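Local coordinates for phage tail sheath protein (PDB 3HXL) that probably forms, as a myovirus-type phage tail sheath subunit, part of the contractile sheath that surrounds the tail tube, at residues V36-W44 / D180-Y191; F200-T208 / A264-A275. All blocks are in the same frame, centred on the assembly; numbering follows the deposited sequence.

Contact 1. Residues V36-W44 / D180-Y191; sequences VSMPLILSW and DGAVTNQAYIDY
Pro-39 crosses one face of the Tyr-191 ring, with its CB over the centre. The CB is 3.6 Å from the ring centroid and almost on the normal, a CH-pi contact. Pro-39 CD reaches the same ring further out, 3.6 Å from Tyr-191 CZ. With CG anti to the backbone N (chi1 166°), Tyr-191 extends from the helix to the strand. Its OH donates to Ser-37 OG at 2.6 Å, and that oxygen sits at the ring edge, in the ring plane. Ser-37 OG also bonds Leu-86 O, so this buried hydroxyl has two partners. Helix 185-195 packs here on one face of the mixed sheet, against strand 35-40, which lies beside strand 202-204. Strand 36-40 and helix 185-191 run roughly antiparallel, at 154°. Tyr-188 comes obliquely to Pro-39 CG, while a water bridges its OH to Pro-39 O. Beyond the strand, Ile-41 CD1 and Val-183 CG1 meet tightly at 3.4 Å. At the far end Ser-43 OG donates to Asp-180 OD2 at 2.7 Å. It arrives on the syn side, 26° out of the carboxylate plane. Asp-180 OD1 is taken by Ala-112 N, so each carboxylate oxygen has its own donor.

Contact 2. Residues F200-T208 / A264-A275; sequences FNTIALPST and AQATAWVAGATA
Thr-202 OG1 bonds a helix carbonyl that is already in use. It donates to Ala-271 O at 2.7 Å, while Ala-275 N gives the regular helical bond to the same oxygen. The two donors reach it from opposite faces of the carbonyl plane. The hydroxyl stands well above that plane, with a C=O...donor angle of 116°. OG1 lies between the backbone N and the carbonyl carbon (chi1 73°), and CG2 is thereby turned to Thr-274 CG2, at 3.6 Å, the side chains crossing at a slant. Ala-275 CB packs beside both branches of Thr-202. Two residues on, the methyl of Ala-271 points at the flank of the Ala-204 methyl, CB to CB 3.5 Å, a tight pair. Helix 263-276 covers strand 202-204 of the central sheet. Its segment 264-275 runs antiparallel to the strand, at 171°, with the axes 7.4 Å apart. Pro-206, the centre of an inverse gamma turn, closes the other end. Its CA makes a CH...O contact with Ala-264 O at 3.2 Å. The same carbonyl accepts from Thr-267 OG1 at 2.7 Å. Small alanines permit the close approach, and helix carbonyls satisfy these threonine hydroxyls, so the polar atoms can be buried among methyls.

Overall arrangement
Contacts 1 and 2 meet in the same mixed sheet, with centres about 15 Å apart. Strands 35-40 and 202-204 are parallel neighbours in it. Ser-37 joins them through probable backbone hydrogen bonds: its N lies 2.9 Å from Thr-202 O, and its O lies 3.0 Å from Ala-204 N. Pro-39 CD also packs 3.2 Å from Ala-204 O. Along the chain the contacts come in series, and helix 185-195 of contact 1 leads into strand 202-204 of contact 2. Residues 180-191, 200-208 and 264-275 lie in or at the start of the subtilisin-like region. Residues 36-44 belong to the N-terminal part of domain III, so contact 1 ties two sequence regions together.

Contact 1. Residues V36-W44 / D180-Y191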
ATOM      1  N   VAL A  36      -2.136  -0.869   2.058  1.00 14.25           N
ATOM      2  CA  VAL A  36      -0.915  -0.180   1.648  1.00 16.16           C
ATOM      3  C   VAL A  36      -0.916  -0.037   0.122  1.00 15.34           C
ATOM      4  O   VAL A  36      -1.533  -0.838  -0.574  1.00 14.81           O
ATOM      5  CB  VAL A  36       0.357  -0.968   2.095  1.00 17.47           C
ATOM      6  CG1 VAL A  36       0.449  -2.295   1.348  1.00 12.58           C
ATOM      7  CG2 VAL A  36       1.612  -0.135   1.850  1.00 14.42           C
ATOM      8  N   SER A  37      -0.255   1.000  -0.394  1.00 13.99           N
ATOM      9  CA  SER A  37      -0.173   1.207  -1.839  1.00 11.57           C
ATOM     10  C   SER A  37       1.261   1.535  -2.212  1.00 14.80           C
ATOM     11  O   SER A  37       1.973   2.207  -1.463  1.00 17.37           O
ATOM     12  CB  SER A  37      -1.080   2.345  -2.304  1.00 17.43           C
ATOM     13  OG  SER A  37      -0.938   2.519  -3.710  1.00 16.60           O
HETATM   14  N   MSE A  38       1.681   1.079  -3.379  1.00 15.69           N
HETATM   15  CA  MSE A  38       3.053   1.301  -3.789  1.00 19.96           C
HETATM   16  C   MSE A  38       3.232   1.403  -5.296  1.00 23.79           C
HETATM   17  O   MSE A  38       2.679   0.611  -6.055  1.00 20.03           O
HETATM   18  CB  MSE A  38       3.901   0.159  -3.221  1.00 19.49           C
HETATM   19  CG  MSE A  38       5.383   0.171  -3.525  1.00 22.06           C
HETATM   20 SE   MSE A  38       6.303  -1.148  -2.397  1.00 32.27          SE
HETATM   21  CE  MSE A  38       5.227  -2.707  -2.920  1.00 19.67           C
ATOM     22  N   PRO A  39       3.979   2.420  -5.750  1.00 23.02           N
ATOM     23  CA  PRO A  39       4.220   2.589  -7.186  1.00 20.37           C
ATOM     24  C   PRO A  39       5.543   1.884  -7.521  1.00 19.93           C
ATOM     25  O   PRO A  39       6.569   2.164  -6.906  1.00 20.21           O
ATOM     26  CB  PRO A  39       4.298   4.105  -7.341  1.00 19.84           C
ATOM     27  CG  PRO A  39       4.985   4.526  -6.073  1.00 18.42           C
ATOM     28  CD  PRO A  39       4.336   3.643  -5.001  1.00 19.18           C
ATOM     29  N   LEU A  40       5.520   0.965  -8.482  1.00 17.67           N
ATOM     30  CA  LEU A  40       6.733   0.236  -8.833  1.00 19.39           C
ATOM     31  C   LEU A  40       7.043   0.138 -10.310  1.00 16.14           C
ATOM     32  O   LEU A  40       6.160   0.202 -11.166  1.00 16.01           O
ATOM     33  CB  LEU A  40       6.690  -1.202  -8.292  1.00 19.85           C
ATOM     34  CG  LEU A  40       6.712  -1.461  -6.785  1.00 22.91           C
ATOM     35  CD1 LEU A  40       6.767  -2.963  -6.538  1.00 16.67           C
ATOM     36  CD2 LEU A  40       7.907  -0.774  -6.160  1.00 25.19           C
ATOM     37  N   ILE A  41       8.328  -0.036 -10.584  1.00 24.45           N
ATOM     38  CA  ILE A  41       8.816  -0.219 -11.936  1.00 22.98           C
ATOM     39  C   ILE A  41       8.968  -1.731 -12.031  1.00 21.34           C
ATOM     40  O   ILE A  41       9.756  -2.326 -11.300  1.00 22.05           O
ATOM     41  CB  ILE A  41      10.167   0.463 -12.121  1.00 21.15           C
ATOM     42  CG1 ILE A  41       9.979   1.981 -12.020  1.00 21.67           C
ATOM     43  CG2 ILE A  41      10.775   0.058 -13.463  1.00 24.72           C
ATOM     44  CD1 ILE A  41      11.262   2.755 -11.867  1.00 39.07           C
ATOM     45  N   LEU A  42       8.199  -2.341 -12.925  1.00 24.19           N
ATOM     46  CA  LEU A  42       8.207  -3.789 -13.090  1.00 21.39           C
ATOM     47  C   LEU A  42       8.653  -4.231 -14.482  1.00 25.18           C
ATOM     48  O   LEU A  42       8.917  -3.403 -15.354  1.00 23.35           O
ATOM     49  CB  LEU A  42       6.802  -4.326 -12.797  1.00 14.46           C
ATOM     50  CG  LEU A  42       6.226  -3.967 -11.422  1.00 16.28           C
ATOM     51  CD1 LEU A  42       4.790  -4.467 -11.300  1.00 17.54           C
ATOM     52  CD2 LEU A  42       7.095  -4.588 -10.344  1.00 18.51           C
ATOM     53  N   SER A  43       8.736  -5.545 -14.678  1.00 24.67           N
ATOM     54  CA  SER A  43       9.146  -6.105 -15.961  1.00 24.76           C
ATOM     55  C   SER A  43       7.986  -6.829 -16.633  1.00 23.90           C
ATOM     56  O   SER A  43       8.147  -7.448 -17.685  1.00 25.76           O
ATOM     57  CB  SER A  43      10.310  -7.080 -15.766  1.00 27.64           C
ATOM     58  OG  SER A  43      11.411  -6.441 -15.145  1.00 24.68           O
ATOM     59  N   TRP A  44       6.813  -6.742 -16.017  1.00 22.91           N
ATOM     60  CA  TRP A  44       5.623  -7.385 -16.550  1.00 21.17           C
ATOM     61  C   TRP A  44       4.404  -6.885 -15.787  1.00 20.16           C
ATOM     62  O   TRP A  44       4.535  -6.325 -14.697  1.00 23.65           O
ATOM     63  CB  TRP A  44       5.761  -8.906 -16.400  1.00 25.40           C
ATOM     64  CG  TRP A  44       4.727  -9.716 -17.129  1.00 29.32           C
ATOM     65  CD1 TRP A  44       3.583 -10.249 -16.611  1.00 23.22           C
ATOM     66  CD2 TRP A  44       4.773 -10.116 -18.504  1.00 21.96           C
ATOM     67  NE1 TRP A  44       2.917 -10.966 -17.581  1.00 24.93           N
ATOM     68  CE2 TRP A  44       3.625 -10.898 -18.750  1.00 21.55           C
ATOM     69  CE3 TRP A  44       5.676  -9.891 -19.552  1.00 29.09           C
ATOM     70  CZ2 TRP A  44       3.352 -11.459 -20.006  1.00 18.86           C
ATOM     71  CZ3 TRP A  44       5.406 -10.449 -20.802  1.00 27.26           C
ATOM     72  CH2 TRP A  44       4.250 -11.225 -21.014  1.00 19.02           C
ATOM     73  N   ASP A 180      12.036  -2.974 -20.024  1.00 31.85           N
ATOM     74  CA  ASP A 180      11.253  -2.184 -19.084  1.00 29.62           C
ATOM     75  C   ASP A 180      11.331  -0.697 -19.420  1.00 33.67           C
ATOM     76  O   ASP A 180      10.424   0.075 -19.097  1.00 33.95           O
ATOM     77  CB  ASP A 180      11.748  -2.432 -17.658  1.00 27.99           C
ATOM     78  CG  ASP A 180      11.716  -3.902 -17.283  1.00 27.94           C
ATOM     79  OD1 ASP A 180      10.884  -4.636 -17.856  1.00 25.28           O
ATOM     80  OD2 ASP A 180      12.508  -4.324 -16.414  1.00 27.95           O
ATOM     81  N   GLY A 181      12.418  -0.304 -20.074  1.00 33.66           N
ATOM     82  CA  GLY A 181      12.590   1.084 -20.454  1.00 33.86           C
ATOM     83  C   GLY A 181      12.886   1.990 -19.276  1.00 31.83           C
ATOM     84  O   GLY A 181      13.255   1.525 -18.199  1.00 30.47           O
ATOM     85  N   ALA A 182      12.726   3.291 -19.491  1.00 32.26           N
ATOM     86  CA  ALA A 182      12.976   4.282 -18.454  1.00 33.41           C
ATOM     87  C   ALA A 182      11.673   4.960 -18.056  1.00 35.24           C
ATOM     88  O   ALA A 182      10.870   5.338 -18.907  1.00 40.06           O
ATOM     89  CB  ALA A 182      13.969   5.320 -18.956  1.00 41.92           C
ATOM     90  N   VAL A 183      11.469   5.115 -16.757  1.00 33.25           N
ATOM     91  CA  VAL A 183      10.255   5.745 -16.267  1.00 35.32           C
ATOM     92  C   VAL A 183      10.442   7.248 -16.113  1.00 31.33           C
ATOM     93  O   VAL A 183      11.528   7.720 -15.775  1.00 30.26           O
ATOM     94  CB  VAL A 183       9.844   5.153 -14.908  1.00 42.80           C
ATOM     95  CG1 VAL A 183      10.885   5.497 -13.857  1.00 41.70           C
ATOM     96  CG2 VAL A 183       8.478   5.669 -14.508  1.00 44.05           C
ATOM     97  N   THR A 184       9.373   7.994 -16.367  1.00 34.86           N
ATOM     98  CA  THR A 184       9.393   9.446 -16.243  1.00 41.08           C
ATOM     99  C   THR A 184       8.789   9.824 -14.896  1.00 35.15           C
ATOM    100  O   THR A 184       7.869   9.160 -14.420  1.00 32.38           O
ATOM    101  CB  THR A 184       8.564  10.113 -17.362  1.00 42.01           C
ATOM    102  OG1 THR A 184       8.470  11.523 -17.115  1.00 56.59           O
ATOM    103  CG2 THR A 184       7.163   9.516 -17.420  1.00 42.13           C
ATOM    104  N   ASN A 185       9.302  10.882 -14.279  1.00 40.89           N
ATOM    105  CA  ASN A 185       8.774  11.306 -12.985  1.00 41.15           C
ATOM    106  C   ASN A 185       7.287  11.644 -13.083  1.00 36.20           C
ATOM    107  O   ASN A 185       6.574  11.650 -12.079  1.00 33.23           O
ATOM    108  CB  ASN A 185       9.575  12.497 -12.442  1.00 39.64           C
ATOM    109  CG  ASN A 185      10.817  12.060 -11.671  1.00 47.59           C
ATOM    110  OD1 ASN A 185      11.607  12.887 -11.210  1.00 55.73           O
ATOM    111  ND2 ASN A 185      10.987  10.748 -11.523  1.00 47.76           N
ATOM    112  N   GLN A 186       6.824  11.899 -14.303  1.00 28.24           N
ATOM    113  CA  GLN A 186       5.422  12.220 -14.544  1.00 27.11           C
ATOM    114  C   GLN A 186       4.562  10.982 -14.277  1.00 31.56           C
ATOM    115  O   GLN A 186       3.377  11.089 -13.957  1.00 26.06           O
ATOM    116  CB  GLN A 186       5.245  12.695 -15.988  1.00 29.29           C
ATOM    117  CG  GLN A 186       3.817  13.019 -16.415  1.00 25.44           C
ATOM    118  CD  GLN A 186       3.155  14.089 -15.565  1.00 31.05           C
ATOM    119  OE1 GLN A 186       3.823  14.910 -14.937  1.00 33.63           O
ATOM    120  NE2 GLN A 186       1.829  14.093 -15.559  1.00 31.17           N
ATOM    121  N   ALA A 187       5.167   9.805 -14.410  1.00 33.70           N
ATOM    122  CA  ALA A 187       4.449   8.558 -14.166  1.00 32.16           C
ATOM    123  C   ALA A 187       3.999   8.518 -12.706  1.00 22.08           C
ATOM    124  O   ALA A 187       2.967   7.931 -12.380  1.00 23.54           O
ATOM    125  CB  ALA A 187       5.351   7.366 -14.471  1.00 26.84           C
ATOM    126  N   TYR A 188       4.782   9.140 -11.830  1.00 23.89           N
ATOM    127  CA  TYR A 188       4.447   9.178 -10.410  1.00 21.98           C
ATOM    128  C   TYR A 188       3.285  10.125 -10.152  1.00 25.05           C
ATOM    129  O   TYR A 188       2.578  10.004  -9.151  1.00 21.00           O
ATOM    130  CB  TYR A 188       5.653   9.599  -9.576  1.00 23.67           C
ATOM    131  CG  TYR A 188       6.682   8.505  -9.422  1.00 18.85           C
ATOM    132  CD1 TYR A 188       7.678   8.313 -10.381  1.00 18.84           C
ATOM    133  CD2 TYR A 188       6.654   7.650  -8.321  1.00 22.97           C
ATOM    134  CE1 TYR A 188       8.622   7.297 -10.246  1.00 29.34           C
ATOM    135  CE2 TYR A 188       7.592   6.630  -8.177  1.00 24.25           C
ATOM    136  CZ  TYR A 188       8.571   6.461  -9.138  1.00 21.14           C
ATOM    137  OH  TYR A 188       9.502   5.465  -8.993  1.00 18.99           O
ATOM    138  N   ILE A 189       3.090  11.076 -11.059  1.00 25.08           N
ATOM    139  CA  ILE A 189       1.990  12.010 -10.924  1.00 20.04           C
ATOM    140  C   ILE A 189       0.713  11.266 -11.275  1.00 15.90           C
ATOM    141  O   ILE A 189      -0.319  11.453 -10.638  1.00 16.95           O
ATOM    142  CB  ILE A 189       2.167  13.230 -11.867  1.00 26.60           C
ATOM    143  CG1 ILE A 189       3.395  14.038 -11.447  1.00 22.37           C
ATOM    144  CG2 ILE A 189       0.917  14.097 -11.838  1.00 26.80           C
ATOM    145  CD1 ILE A 189       3.341  14.549 -10.004  1.00 29.87           C
ATOM    146  N   ASP A 190       0.787  10.410 -12.291  1.00 19.14           N
ATOM    147  CA  ASP A 190      -0.368   9.631 -12.702  1.00 21.66           C
ATOM    148  C   ASP A 190      -0.748   8.704 -11.543  1.00 21.48           C
ATOM    149  O   ASP A 190      -1.925   8.533 -11.229  1.00 21.05           O
ATOM    150  CB  ASP A 190      -0.041   8.804 -13.955  1.00 25.22           C
ATOM    151  CG  ASP A 190       0.527   9.649 -15.089  1.00 37.91           C
ATOM    152  OD1 ASP A 190       0.149  10.831 -15.198  1.00 29.59           O
ATOM    153  OD2 ASP A 190       1.342   9.124 -15.880  1.00 34.06           O
ATOM    154  N   TYR A 191       0.260   8.111 -10.910  1.00 22.34           N
ATOM    155  CA  TYR A 191       0.034   7.216  -9.771  1.00 21.78           C
ATOM    156  C   TYR A 191      -0.749   7.924  -8.672  1.00 18.71           C
ATOM    157  O   TYR A 191      -1.820   7.475  -8.278  1.00 21.52           O
ATOM    158  CB  TYR A 191       1.367   6.734  -9.186  1.00 19.69           C
ATOM    159  CG  TYR A 191       1.235   6.092  -7.810  1.00 20.68           C
ATOM    160  CD1 TYR A 191       0.516   4.904  -7.633  1.00 22.91           C
ATOM    161  CD2 TYR A 191       1.814   6.682  -6.684  1.00 15.24           C
ATOM    162  CE1 TYR A 191       0.379   4.320  -6.364  1.00 16.45           C
ATOM    163  CE2 TYR A 191       1.680   6.105  -5.417  1.00 14.51           C
ATOM    164  CZ  TYR A 191       0.966   4.928  -5.269  1.00 14.34           C
ATOM    165  OH  TYR A 191       0.852   4.356  -4.021  1.00 17.57           O
TER
HETATM  166  O   HOH W   1       8.952   3.602  -7.281  1.00 22.84           O

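Contact 2. Residues F200-T208 / A264-A275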
ATOM      1  N   PHE A 200      -7.113   3.974   1.290  1.00 16.90           N
ATOM      2  CA  PHE A 200      -5.872   3.337   1.716  1.00 14.95           C
ATOM      3  C   PHE A 200      -5.358   4.009   2.986  1.00 13.53           C
ATOM      4  O   PHE A 200      -5.888   5.036   3.407  1.00 13.84           O
ATOM      5  CB  PHE A 200      -4.822   3.412   0.597  1.00 15.75           C
ATOM      6  CG  PHE A 200      -4.355   4.810   0.279  1.00 18.18           C
ATOM      7  CD1 PHE A 200      -3.200   5.328   0.865  1.00 14.41           C
ATOM      8  CD2 PHE A 200      -5.075   5.611  -0.599  1.00 18.05           C
ATOM      9  CE1 PHE A 200      -2.770   6.632   0.579  1.00 16.90           C
ATOM     10  CE2 PHE A 200      -4.655   6.911  -0.890  1.00 18.34           C
ATOM     11  CZ  PHE A 200      -3.499   7.419  -0.298  1.00 15.29           C
ATOM     12  N   ASN A 201      -4.336   3.427   3.598  1.00 12.96           N
ATOM     13  CA  ASN A 201      -3.791   3.971   4.831  1.00 12.77           C
ATOM     14  C   ASN A 201      -2.391   4.515   4.646  1.00 11.19           C
ATOM     15  O   ASN A 201      -2.074   5.608   5.104  1.00 16.62           O
ATOM     16  CB  ASN A 201      -3.748   2.886   5.916  1.00 13.21           C
ATOM     17  CG  ASN A 201      -5.112   2.331   6.228  1.00 15.06           C
ATOM     18  OD1 ASN A 201      -5.962   3.025   6.778  1.00 21.81           O
ATOM     19  ND2 ASN A 201      -5.337   1.080   5.867  1.00 10.65           N
ATOM     20  N   THR A 202      -1.557   3.743   3.964  1.00 14.10           N
ATOM     21  CA  THR A 202      -0.176   4.141   3.774  1.00 18.04           C
ATOM     22  C   THR A 202       0.363   3.924   2.370  1.00 14.98           C
ATOM     23  O   THR A 202      -0.097   3.049   1.632  1.00 19.89           O
ATOM     24  CB  THR A 202       0.730   3.371   4.733  1.00 21.61           C
ATOM     25  OG1 THR A 202       0.840   2.016   4.285  1.00 26.09           O
ATOM     26  CG2 THR A 202       0.137   3.374   6.133  1.00 15.76           C
ATOM     27  N   ILE A 203       1.357   4.728   2.016  1.00 14.46           N
ATOM     28  CA  ILE A 203       2.007   4.623   0.718  1.00 15.48           C
ATOM     29  C   ILE A 203       3.504   4.451   0.941  1.00 16.78           C
ATOM     30  O   ILE A 203       4.076   5.074   1.828  1.00 16.12           O
ATOM     31  CB  ILE A 203       1.805   5.897  -0.128  1.00 21.10           C
ATOM     32  CG1 ILE A 203       0.366   5.967  -0.641  1.00 19.67           C
ATOM     33  CG2 ILE A 203       2.805   5.909  -1.277  1.00 19.22           C
ATOM     34  CD1 ILE A 203       0.001   7.317  -1.257  1.00 20.84           C
ATOM     35  N   ALA A 204       4.133   3.594   0.146  1.00 19.66           N
ATOM     36  CA  ALA A 204       5.568   3.400   0.250  1.00 16.98           C
ATOM     37  C   ALA A 204       6.194   3.937  -1.026  1.00 18.22           C
ATOM     38  O   ALA A 204       5.666   3.722  -2.120  1.00 15.80           O
ATOM     39  CB  ALA A 204       5.908   1.915   0.407  1.00 16.79           C
ATOM     40  N   LEU A 205       7.298   4.663  -0.886  1.00 18.63           N
ATOM     41  CA  LEU A 205       8.020   5.173  -2.050  1.00 16.32           C
ATOM     42  C   LEU A 205       9.423   4.576  -1.956  1.00 15.13           C
ATOM     43  O   LEU A 205      10.290   5.119  -1.284  1.00 18.11           O
ATOM     44  CB  LEU A 205       8.093   6.711  -2.043  1.00 16.55           C
ATOM     45  CG  LEU A 205       8.944   7.323  -3.166  1.00 16.01           C
ATOM     46  CD1 LEU A 205       8.450   6.826  -4.527  1.00 17.38           C
ATOM     47  CD2 LEU A 205       8.878   8.840  -3.102  1.00 16.57           C
ATOM     48  N   PRO A 206       9.649   3.422  -2.603  1.00 16.58           N
ATOM     49  CA  PRO A 206      10.950   2.746  -2.592  1.00 20.49           C
ATOM     50  C   PRO A 206      11.880   3.362  -3.636  1.00 20.86           C
ATOM     51  O   PRO A 206      12.350   2.683  -4.551  1.00 15.61           O
ATOM     52  CB  PRO A 206      10.576   1.305  -2.921  1.00 19.02           C
ATOM     53  CG  PRO A 206       9.480   1.491  -3.915  1.00 20.47           C
ATOM     54  CD  PRO A 206       8.630   2.578  -3.259  1.00 17.76           C
ATOM     55  N   SER A 207      12.145   4.654  -3.467  1.00 20.71           N
ATOM     56  CA  SER A 207      12.973   5.420  -4.388  1.00 21.78           C
ATOM     57  C   SER A 207      13.875   6.396  -3.632  1.00 22.84           C
ATOM     58  O   SER A 207      13.492   6.924  -2.592  1.00 20.26           O
ATOM     59  CB  SER A 207      12.053   6.193  -5.336  1.00 20.60           C
ATOM     60  OG  SER A 207      12.774   7.105  -6.144  1.00 18.93           O
ATOM     61  N   THR A 208      15.075   6.635  -4.152  1.00 23.55           N
ATOM     62  CA  THR A 208      15.994   7.565  -3.508  1.00 16.86           C
ATOM     63  C   THR A 208      15.875   8.960  -4.118  1.00 22.02           C
ATOM     64  O   THR A 208      16.594   9.879  -3.721  1.00 28.32           O
ATOM     65  CB  THR A 208      17.453   7.108  -3.655  1.00 21.84           C
ATOM     66  OG1 THR A 208      17.787   7.027  -5.046  1.00 22.80           O
ATOM     67  CG2 THR A 208      17.654   5.745  -3.007  1.00 20.06           C
ATOM     68  N   ALA A 264      15.573   2.307   1.040  1.00 19.15           N
ATOM     69  CA  ALA A 264      14.530   2.513   0.039  1.00 21.49           C
ATOM     70  C   ALA A 264      13.642   1.269  -0.071  1.00 18.15           C
ATOM     71  O   ALA A 264      12.419   1.372  -0.148  1.00 15.63           O
ATOM     72  CB  ALA A 264      15.154   2.824  -1.320  1.00 15.35           C
ATOM     73  N   GLN A 265      14.264   0.096  -0.100  1.00 14.13           N
ATOM     74  CA  GLN A 265      13.506  -1.146  -0.193  1.00 15.76           C
ATOM     75  C   GLN A 265      12.732  -1.417   1.092  1.00 19.52           C
ATOM     76  O   GLN A 265      11.648  -2.020   1.069  1.00 15.38           O
ATOM     77  CB  GLN A 265      14.436  -2.325  -0.457  1.00 17.37           C
ATOM     78  CG  GLN A 265      15.125  -2.315  -1.813  1.00 17.44           C
ATOM     79  CD  GLN A 265      16.067  -3.484  -1.954  1.00 17.72           C
ATOM     80  OE1 GLN A 265      17.023  -3.604  -1.194  1.00 19.11           O
ATOM     81  NE2 GLN A 265      15.799  -4.365  -2.921  1.00 18.93           N
ATOM     82  N   ALA A 266      13.305  -0.988   2.214  1.00 16.69           N
ATOM     83  CA  ALA A 266      12.693  -1.180   3.523  1.00 16.49           C
ATOM     84  C   ALA A 266      11.388  -0.399   3.698  1.00 20.31           C
ATOM     85  O   ALA A 266      10.580  -0.732   4.563  1.00 15.91           O
ATOM     86  CB  ALA A 266      13.690  -0.801   4.621  1.00 18.80           C
ATOM     87  N   THR A 267      11.167   0.629   2.877  1.00 17.98           N
ATOM     88  CA  THR A 267       9.938   1.406   2.978  1.00 12.98           C
ATOM     89  C   THR A 267       8.719   0.520   2.730  1.00 10.63           C
ATOM     90  O   THR A 267       7.640   0.788   3.252  1.00 12.92           O
ATOM     91  CB  THR A 267       9.889   2.588   1.958  1.00 15.10           C
ATOM     92  OG1 THR A 267       9.889   2.074   0.619  1.00 13.71           O
ATOM     93  CG2 THR A 267      11.085   3.520   2.148  1.00 13.15           C
ATOM     94  N   ALA A 268       8.897  -0.532   1.937  1.00 13.83           N
ATOM     95  CA  ALA A 268       7.798  -1.448   1.620  1.00 12.63           C
ATOM     96  C   ALA A 268       7.246  -2.092   2.889  1.00 17.12           C
ATOM     97  O   ALA A 268       6.042  -2.028   3.156  1.00 13.91           O
ATOM     98  CB  ALA A 268       8.282  -2.532   0.651  1.00 12.72           C
ATOM     99  N   TRP A 269       8.123  -2.725   3.665  1.00 16.01           N
ATOM    100  CA  TRP A 269       7.694  -3.363   4.911  1.00 15.61           C
ATOM    101  C   TRP A 269       7.186  -2.331   5.910  1.00 18.98           C
ATOM    102  O   TRP A 269       6.155  -2.531   6.554  1.00 15.27           O
ATOM    103  CB  TRP A 269       8.845  -4.140   5.554  1.00 13.06           C
ATOM    104  CG  TRP A 269       8.443  -4.850   6.820  1.00 11.84           C
ATOM    105  CD1 TRP A 269       7.922  -6.108   6.923  1.00 14.82           C
ATOM    106  CD2 TRP A 269       8.497  -4.327   8.150  1.00 13.27           C
ATOM    107  NE1 TRP A 269       7.653  -6.407   8.238  1.00 17.98           N
ATOM    108  CE2 TRP A 269       8.002  -5.333   9.016  1.00 18.84           C
ATOM    109  CE3 TRP A 269       8.929  -3.112   8.701  1.00 14.69           C
ATOM    110  CZ2 TRP A 269       7.908  -5.156  10.400  1.00 17.14           C
ATOM    111  CZ3 TRP A 269       8.836  -2.936  10.086  1.00 16.02           C
ATOM    112  CH2 TRP A 269       8.335  -3.960  10.919  1.00 17.83           C
ATOM    113  N   VAL A 270       7.908  -1.222   6.050  1.00 12.48           N
ATOM    114  CA  VAL A 270       7.487  -0.198   7.000  1.00 12.36           C
ATOM    115  C   VAL A 270       6.076   0.308   6.696  1.00 13.80           C
ATOM    116  O   VAL A 270       5.268   0.496   7.610  1.00 14.13           O
ATOM    117  CB  VAL A 270       8.472   0.994   7.029  1.00 10.92           C
ATOM    118  CG1 VAL A 270       7.974   2.066   7.998  1.00 14.23           C
ATOM    119  CG2 VAL A 270       9.840   0.510   7.462  1.00 15.11           C
ATOM    120  N   ALA A 271       5.783   0.513   5.414  1.00 12.97           N
ATOM    121  CA  ALA A 271       4.469   0.989   4.991  1.00 11.46           C
ATOM    122  C   ALA A 271       3.415  -0.076   5.269  1.00 11.85           C
ATOM    123  O   ALA A 271       2.318   0.229   5.732  1.00 13.76           O
ATOM    124  CB  ALA A 271       4.494   1.323   3.505  1.00 19.97           C
ATOM    125  N   GLY A 272       3.759  -1.326   4.976  1.00 13.31           N
ATOM    126  CA  GLY A 272       2.826  -2.423   5.208  1.00 15.31           C
ATOM    127  C   GLY A 272       2.558  -2.608   6.685  1.00 12.22           C
ATOM    128  O   GLY A 272       1.418  -2.834   7.100  1.00 14.69           O
ATOM    129  N   ALA A 273       3.614  -2.510   7.488  1.00 18.09           N
ATOM    130  CA  ALA A 273       3.502  -2.665   8.941  1.00 14.64           C
ATOM    131  C   ALA A 273       2.698  -1.542   9.579  1.00 17.37           C
ATOM    132  O   ALA A 273       1.937  -1.755  10.525  1.00 12.40           O
ATOM    133  CB  ALA A 273       4.901  -2.728   9.566  1.00 12.09           C
ATOM    134  N   THR A 274       2.889  -0.333   9.065  1.00 11.55           N
ATOM    135  CA  THR A 274       2.183   0.836   9.564  1.00 11.24           C
ATOM    136  C   THR A 274       0.698   0.704   9.229  1.00 11.39           C
ATOM    137  O   THR A 274      -0.166   0.951  10.067  1.00 16.20           O
ATOM    138  CB  THR A 274       2.755   2.121   8.909  1.00 14.15           C
ATOM    139  OG1 THR A 274       4.111   2.298   9.334  1.00 16.97           O
ATOM    140  CG2 THR A 274       1.941   3.345   9.300  1.00 12.40           C
ATOM    141  N   ALA A 275       0.416   0.313   7.994  1.00 14.30           N
ATOM    142  CA  ALA A 275      -0.956   0.142   7.540  1.00 13.36           C
ATOM    143  C   ALA A 275      -1.640  -0.989   8.319  1.00 13.21           C
ATOM    144  O   ALA A 275      -2.804  -0.871   8.704  1.00 15.17           O
ATOM    145  CB  ALA A 275      -0.968  -0.168   6.049  1.00 15.02           C
TER